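Methyltransferase domain-containing protein (Serratia marcescens, PDB 7CLU) acts as an S-adenosylmethionine-dependent O-methyltransferase in the pathway that makes the red pigment prodigiosin in Serratia marcescens. Local coordinates at residues H119-V124 with R129-I134; E275-E280 with Q308-R313. All coordinates share one frame; numbering follows the deposited sequence.

Contact 1 and contact 2 follow one another along the chain, their centres 26 Å apart and their nearest atoms about 13 Å apart, so they do not touch. Contact 1, residues 119-124 with 129-134, lies at the surface and joins two short neighbouring helices through an arginine that bonds a backbone carbonyl directly and by way of a water, its charge met by Asp300 outside both segments. Contact 2, residues 275-280 with 308-313, is buried and fastens helix 307-316 to the chain leaving strand 270-275 of the Rossmann-like sheet, a tyrosine ring lying against aliphatic carbons. Contact 2 approaches the predicted catalytic His247 far more closely.

Contact 1 of 2, residues H119-V124 with R129-I134; sequences HQRRTV and RSWFDI
The guanidinium of Arg121 is sandwiched: His119 ND1 lies over the centre of one face, 3.5 Å above the plane, while Trp131 CA sits over the opposite face, offset toward the rim. At its edge, Arg129 O accepts from Arg121 NH2 at 3.0 Å, nearly straight (168°) and in the carbonyl plane, on a lone pair. Water 1, also at the edge, accepts from Arg121 NE at 2.9 Å and donates to Arg129 O. The imidazole of His119 is itself anchored, since Arg121 N donates to His119 ND1 in the ring plane.

Arginine suits this place because it is long and carries N-H groups on several edges of a flat cation; the bend at chi3 (-45°) sets how that end is turned. Ser298 O takes a bond from NH1. The aliphatic part is used too: Arg121 CD packs 3.9 Å from Trp131 CE3 and 4.0 Å from Ile134 CD1.

Ser130 OG accepts from Asp133 N at 2.9 Å, the serine N-cap of helix 131-137. Arg121 bonds the carbonyl just before this cap, and Asp300 ties in both Arg121 NH2, by a salt bridge, and Trp131 N, joining a capped helix start to helix 121-125 within the O-methyltransferase domain.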
loop_
_atom_site.group_PDB
_atom_site.type_symbol
_atom_site.label_atom_id
_atom_site.label_comp_id
_atom_site.label_asym_id
_atom_site.label_seq_id
_atom_site.Cartn_x
_atom_site.Cartn_y
_atom_site.Cartn_z
ATOM N N HIS A 119 5.626 12.156 14.679
ATOM C CA HIS A 119 4.378 11.483 14.345
ATOM C C HIS A 119 3.381 12.471 13.740
ATOM O O HIS A 119 3.482 13.687 13.914
ATOM C CB HIS A 119 3.773 10.829 15.589
ATOM C CG HIS A 119 3.227 11.818 16.576
ATOM N ND1 HIS A 119 1.950 12.329 16.489
ATOM C CD2 HIS A 119 3.791 12.397 17.666
ATOM C CE1 HIS A 119 1.748 13.182 17.479
ATOM N NE2 HIS A 119 2.853 13.249 18.203
ATOM N N GLN A 120 2.403 11.932 13.013
ATOM C CA GLN A 120 1.372 12.764 12.406
ATOM C C GLN A 120 0.007 12.555 13.056
ATOM O O GLN A 120 -1.016 12.835 12.431
ATOM C CB GLN A 120 1.308 12.509 10.898
ATOM C CG GLN A 120 2.604 12.885 10.159
ATOM C CD GLN A 120 2.979 14.343 10.330
ATOM O OE1 GLN A 120 2.287 15.229 9.815
ATOM N NE2 GLN A 120 4.087 14.608 11.037
ATOM N N ARG A 121 -0.031 12.084 14.310
ATOM C CA ARG A 121 -1.324 11.837 14.945
ATOM C C ARG A 121 -2.112 13.133 15.157
ATOM O O ARG A 121 -3.348 13.116 15.096
ATOM C CB ARG A 121 -1.130 11.097 16.269
ATOM C CG ARG A 121 -0.466 9.714 16.130
ATOM C CD ARG A 121 -0.374 8.976 17.459
ATOM N NE ARG A 121 0.094 9.835 18.546
ATOM C CZ ARG A 121 1.359 9.943 18.952
ATOM N NH1 ARG A 121 2.320 9.242 18.369
ATOM N NH2 ARG A 121 1.665 10.762 19.960
ATOM N N ARG A 122 -1.426 14.256 15.398
ATOM C CA ARG A 122 -2.112 15.536 15.576
ATOM C C ARG A 122 -2.693 16.022 14.258
ATOM O O ARG A 122 -3.895 16.282 14.149
ATOM C CB ARG A 122 -1.151 16.591 16.135
ATOM C CG ARG A 122 -0.509 16.272 17.476
ATOM C CD ARG A 122 0.184 17.516 18.046
ATOM N NE ARG A 122 1.523 17.221 18.554
ATOM C CZ ARG A 122 1.772 16.751 19.774
ATOM N NH1 ARG A 122 0.771 16.519 20.613
ATOM N NH2 ARG A 122 3.022 16.510 20.159
ATOM N N THR A 123 -1.830 16.180 13.255
ATOM C CA THR A 123 -2.233 16.391 11.873
ATOM C C THR A 123 -3.444 15.541 11.502
ATOM O O THR A 123 -4.512 16.059 11.154
ATOM C CB THR A 123 -1.038 16.049 10.971
ATOM O OG1 THR A 123 0.151 16.678 11.484
ATOM C CG2 THR A 123 -1.283 16.482 9.538
ATOM N N VAL A 124 -3.303 14.222 11.632
ATOM C CA VAL A 124 -4.240 13.311 10.987
ATOM C C VAL A 124 -5.512 13.124 11.814
ATOM O O VAL A 124 -6.618 13.079 11.262
ATOM C CB VAL A 124 -3.524 11.974 10.697
ATOM C CG1 VAL A 124 -4.509 10.881 10.381
ATOM C CG2 VAL A 124 -2.502 12.155 9.564
ATOM N N ARG A 129 -2.370 14.020 22.197
ATOM C CA ARG A 129 -1.831 13.214 23.283
ATOM C C ARG A 129 -0.565 12.492 22.843
ATOM O O ARG A 129 -0.380 12.179 21.664
ATOM C CB ARG A 129 -2.846 12.182 23.758
ATOM C CG ARG A 129 -4.136 12.756 24.280
ATOM C CD ARG A 129 -5.157 11.650 24.499
ATOM N NE ARG A 129 -5.528 10.993 23.250
ATOM C CZ ARG A 129 -6.258 9.883 23.189
ATOM N NH1 ARG A 129 -6.697 9.319 24.309
ATOM N NH2 ARG A 129 -6.556 9.344 22.015
ATOM N N SER A 130 0.299 12.202 23.816
ATOM C CA SER A 130 1.529 11.479 23.542
ATOM C C SER A 130 1.240 10.004 23.273
ATOM O O SER A 130 0.198 9.462 23.652
ATOM C CB SER A 130 2.508 11.622 24.710
ATOM O OG SER A 130 2.210 10.695 25.741
ATOM N N TRP A 131 2.181 9.354 22.592
ATOM C CA TRP A 131 2.043 7.925 22.334
ATOM C C TRP A 131 1.859 7.168 23.641
ATOM O O TRP A 131 0.944 6.347 23.784
ATOM C CB TRP A 131 3.265 7.406 21.570
ATOM C CG TRP A 131 3.116 5.994 21.081
ATOM C CD1 TRP A 131 3.961 4.947 21.317
ATOM C CD2 TRP A 131 2.063 5.485 20.257
ATOM N NE1 TRP A 131 3.493 3.816 20.693
ATOM C CE2 TRP A 131 2.330 4.121 20.037
ATOM C CE3 TRP A 131 0.916 6.051 19.683
ATOM C CZ2 TRP A 131 1.498 3.315 19.275
ATOM C CZ3 TRP A 131 0.087 5.239 18.924
ATOM C CH2 TRP A 131 0.385 3.887 18.730
ATOM N N PHE A 132 2.703 7.470 24.625
ATOM C CA PHE A 132 2.555 6.853 25.936
ATOM C C PHE A 132 1.166 7.089 26.516
ATOM O O PHE A 132 0.573 6.174 27.097
ATOM C CB PHE A 132 3.619 7.379 26.884
ATOM C CG PHE A 132 3.509 6.804 28.248
ATOM C CD1 PHE A 132 3.999 5.536 28.506
ATOM C CD2 PHE A 132 2.887 7.511 29.265
ATOM C CE1 PHE A 132 3.888 4.986 29.757
ATOM C CE2 PHE A 132 2.771 6.965 30.526
ATOM C CZ PHE A 132 3.270 5.697 30.766
ATOM N N ASP A 133 0.625 8.305 26.362
ATOM C CA ASP A 133 -0.717 8.597 26.863
ATOM C C ASP A 133 -1.751 7.664 26.239
ATOM O O ASP A 133 -2.561 7.050 26.942
ATOM C CB ASP A 133 -1.101 10.051 26.562
ATOM C CG ASP A 133 -0.456 11.054 27.510
ATOM O OD1 ASP A 133 0.161 10.635 28.517
ATOM O OD2 ASP A 133 -0.569 12.271 27.232
ATOM N N ILE A 134 -1.747 7.572 24.906
ATOM C CA ILE A 134 -2.778 6.814 24.198
ATOM C C ILE A 134 -2.729 5.342 24.594
ATOM O O ILE A 134 -3.770 4.695 24.757
ATOM C CB ILE A 134 -2.631 7.018 22.676
ATOM C CG1 ILE A 134 -2.874 8.488 22.317
ATOM C CG2 ILE A 134 -3.595 6.128 21.897
ATOM C CD1 ILE A 134 -2.247 8.936 21.012
HETATM O O HOH W 1 -1.764 11.784 19.491
#

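Contact 2 of 2, residues E275-E280 with Q308-R313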
loop_
_atom_site.group_PDB
_atom_site.type_symbol
_atom_site.label_atom_id
_atom_site.label_comp_id
_atom_site.label_asym_id
_atom_site.label_seq_id
_atom_site.Cartn_x
_atom_site.Cartn_y
_atom_site.Cartn_z
ATOM N N GLU A 275 14.386 -8.639 19.115
ATOM C CA GLU A 275 14.086 -7.542 18.202
ATOM C C GLU A 275 14.287 -8.037 16.779
ATOM O O GLU A 275 14.738 -9.169 16.550
ATOM C CB GLU A 275 14.961 -6.294 18.456
ATOM C CG GLU A 275 14.855 -5.694 19.852
ATOM C CD GLU A 275 13.645 -4.800 20.001
ATOM O OE1 GLU A 275 13.356 -4.029 19.055
ATOM O OE2 GLU A 275 12.983 -4.876 21.063
ATOM N N THR A 276 13.930 -7.175 15.819
ATOM C CA THR A 276 14.147 -7.412 14.388
ATOM C C THR A 276 15.085 -6.317 13.892
ATOM O O THR A 276 14.634 -5.309 13.338
ATOM C CB THR A 276 12.842 -7.392 13.585
ATOM O OG1 THR A 276 12.185 -6.116 13.750
ATOM C CG2 THR A 276 11.917 -8.521 14.024
ATOM N N PRO A 277 16.393 -6.480 14.060
ATOM C CA PRO A 277 17.316 -5.394 13.706
ATOM C C PRO A 277 17.437 -5.195 12.207
ATOM O O PRO A 277 17.240 -6.114 11.405
ATOM C CB PRO A 277 18.654 -5.853 14.297
ATOM C CG PRO A 277 18.283 -6.926 15.315
ATOM C CD PRO A 277 17.059 -7.578 14.782
ATOM N N LEU A 278 17.792 -3.969 11.839
ATOM C CA LEU A 278 18.375 -3.738 10.529
ATOM C C LEU A 278 19.682 -4.512 10.407
ATOM O O LEU A 278 20.364 -4.781 11.400
ATOM C CB LEU A 278 18.632 -2.249 10.323
ATOM C CG LEU A 278 17.390 -1.373 10.509
ATOM C CD1 LEU A 278 17.761 0.086 10.630
ATOM C CD2 LEU A 278 16.474 -1.609 9.343
ATOM N N ASN A 279 20.055 -4.833 9.174
ATOM C CA ASN A 279 21.269 -5.606 8.952
ATOM C C ASN A 279 22.509 -4.735 9.202
ATOM O O ASN A 279 22.425 -3.575 9.622
ATOM C CB ASN A 279 21.268 -6.214 7.546
ATOM C CG ASN A 279 21.131 -5.172 6.448
ATOM O OD1 ASN A 279 21.513 -4.013 6.620
ATOM N ND2 ASN A 279 20.583 -5.584 5.300
ATOM N N GLU A 280 23.673 -5.318 8.911
ATOM C CA GLU A 280 24.951 -4.757 9.349
ATOM C C GLU A 280 25.225 -3.381 8.745
ATOM O O GLU A 280 25.723 -2.483 9.436
ATOM C CB GLU A 280 26.077 -5.734 8.998
ATOM C CG GLU A 280 27.467 -5.266 9.401
ATOM C CD GLU A 280 28.382 -6.419 9.777
ATOM O OE1 GLU A 280 28.702 -7.241 8.886
ATOM O OE2 GLU A 280 28.785 -6.495 10.961
ATOM N N GLN A 308 24.435 -3.865 16.174
ATOM C CA GLN A 308 25.488 -3.155 16.900
ATOM C C GLN A 308 24.917 -2.013 17.724
ATOM O O GLN A 308 25.352 -1.775 18.861
ATOM C CB GLN A 308 26.542 -2.628 15.926
ATOM C CG GLN A 308 27.817 -2.163 16.617
ATOM C CD GLN A 308 28.567 -3.320 17.264
ATOM O OE1 GLN A 308 28.677 -4.401 16.688
ATOM N NE2 GLN A 308 29.049 -3.107 18.481
ATOM N N GLU A 309 23.944 -1.286 17.164
ATOM C CA GLU A 309 23.326 -0.203 17.915
ATOM C C GLU A 309 22.647 -0.730 19.172
ATOM O O GLU A 309 22.700 -0.088 20.226
ATOM C CB GLU A 309 22.337 0.555 17.029
ATOM C CG GLU A 309 23.001 1.640 16.199
ATOM C CD GLU A 309 22.107 2.180 15.089
ATOM O OE1 GLU A 309 21.089 1.529 14.763
ATOM O OE2 GLU A 309 22.435 3.255 14.537
ATOM N N TYR A 310 22.014 -1.906 19.088
ATOM C CA TYR A 310 21.438 -2.503 20.288
ATOM C C TYR A 310 22.529 -2.940 21.261
ATOM O O TYR A 310 22.396 -2.752 22.478
ATOM C CB TYR A 310 20.544 -3.687 19.918
ATOM C CG TYR A 310 19.182 -3.311 19.348
ATOM C CD1 TYR A 310 18.349 -2.404 19.998
ATOM C CD2 TYR A 310 18.717 -3.905 18.167
ATOM C CE1 TYR A 310 17.083 -2.062 19.464
ATOM C CE2 TYR A 310 17.466 -3.593 17.640
ATOM C CZ TYR A 310 16.658 -2.681 18.293
ATOM O OH TYR A 310 15.435 -2.386 17.748
ATOM N N LEU A 311 23.614 -3.526 20.748
ATOM C CA LEU A 311 24.730 -3.883 21.619
ATOM C C LEU A 311 25.243 -2.663 22.367
ATOM O O LEU A 311 25.458 -2.722 23.584
ATOM C CB LEU A 311 25.857 -4.522 20.809
ATOM C CG LEU A 311 25.595 -5.918 20.248
ATOM C CD1 LEU A 311 26.790 -6.439 19.460
ATOM C CD2 LEU A 311 25.226 -6.876 21.366
ATOM N N ASP A 312 25.417 -1.538 21.655
ATOM C CA ASP A 312 25.900 -0.314 22.287
ATOM C C ASP A 312 24.975 0.126 23.411
ATOM O O ASP A 312 25.441 0.556 24.475
ATOM C CB ASP A 312 26.032 0.804 21.248
ATOM C CG ASP A 312 27.112 0.529 20.210
ATOM O OD1 ASP A 312 27.999 -0.314 20.464
ATOM O OD2 ASP A 312 27.072 1.163 19.131
ATOM N N ARG A 313 23.659 0.021 23.198
ATOM C CA ARG A 313 22.713 0.440 24.226
ATOM C C ARG A 313 22.724 -0.510 25.415
ATOM O O ARG A 313 22.584 -0.068 26.562
ATOM C CB ARG A 313 21.303 0.562 23.634
ATOM C CG ARG A 313 21.165 1.775 22.757
ATOM C CD ARG A 313 19.799 1.941 22.087
ATOM N NE ARG A 313 19.990 2.748 20.885
ATOM C CZ ARG A 313 19.376 2.527 19.736
ATOM N NH1 ARG A 313 18.502 1.529 19.639
ATOM N NH2 ARG A 313 19.633 3.301 18.693
HETATM O O HOH W 2 15.240 -2.838 15.125
#
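Glu275 meets the ring of Tyr310 where strand 270-275 of the Rossmann-like methyltransferase sheet runs out into a loop, and helix 307-316 supplies the tyrosine, whose side chain crosses that of Glu275 at about a right angle. From the glutamate backbone outward, CB comes first, 3.8 Å from Tyr310 CE2. CG follows over the ring face, 4.2 Å from the centroid and 25° off the normal, a CH-pi contact displaced toward the rim near CZ. The chain then bends at chi2 (-82°), which carries the carboxylate toward the hydroxyl end of the ring, its plane 57° from that of the ring. CD comes 3.8 Å from Tyr310 OH, and OE1 finishes 3.0 Å from the same oxygen.

Among the bonds of the carboxylate are two from backbone amides: OE1 accepts from His247 N and OE2 from Leu246 N, so both oxygens are fixed beside the predicted catalytic His247. A glutamate fits here because its methylene groups can lie on an aromatic face while its carboxylate accepts from two successive backbone N-H groups. Tyrosine is equally apt, offering a broad pi face that C-H groups can lie on, with a polar hydroxyl at its end.

Pro277, a rigid ring with only carbon to offer, meets the ring edge instead, its CG 4.1 Å from Tyr310 CE2. Water 2 bridges the two segments, lying 2.7 Å from Tyr310 OH and 3.1 Å from Thr276 O.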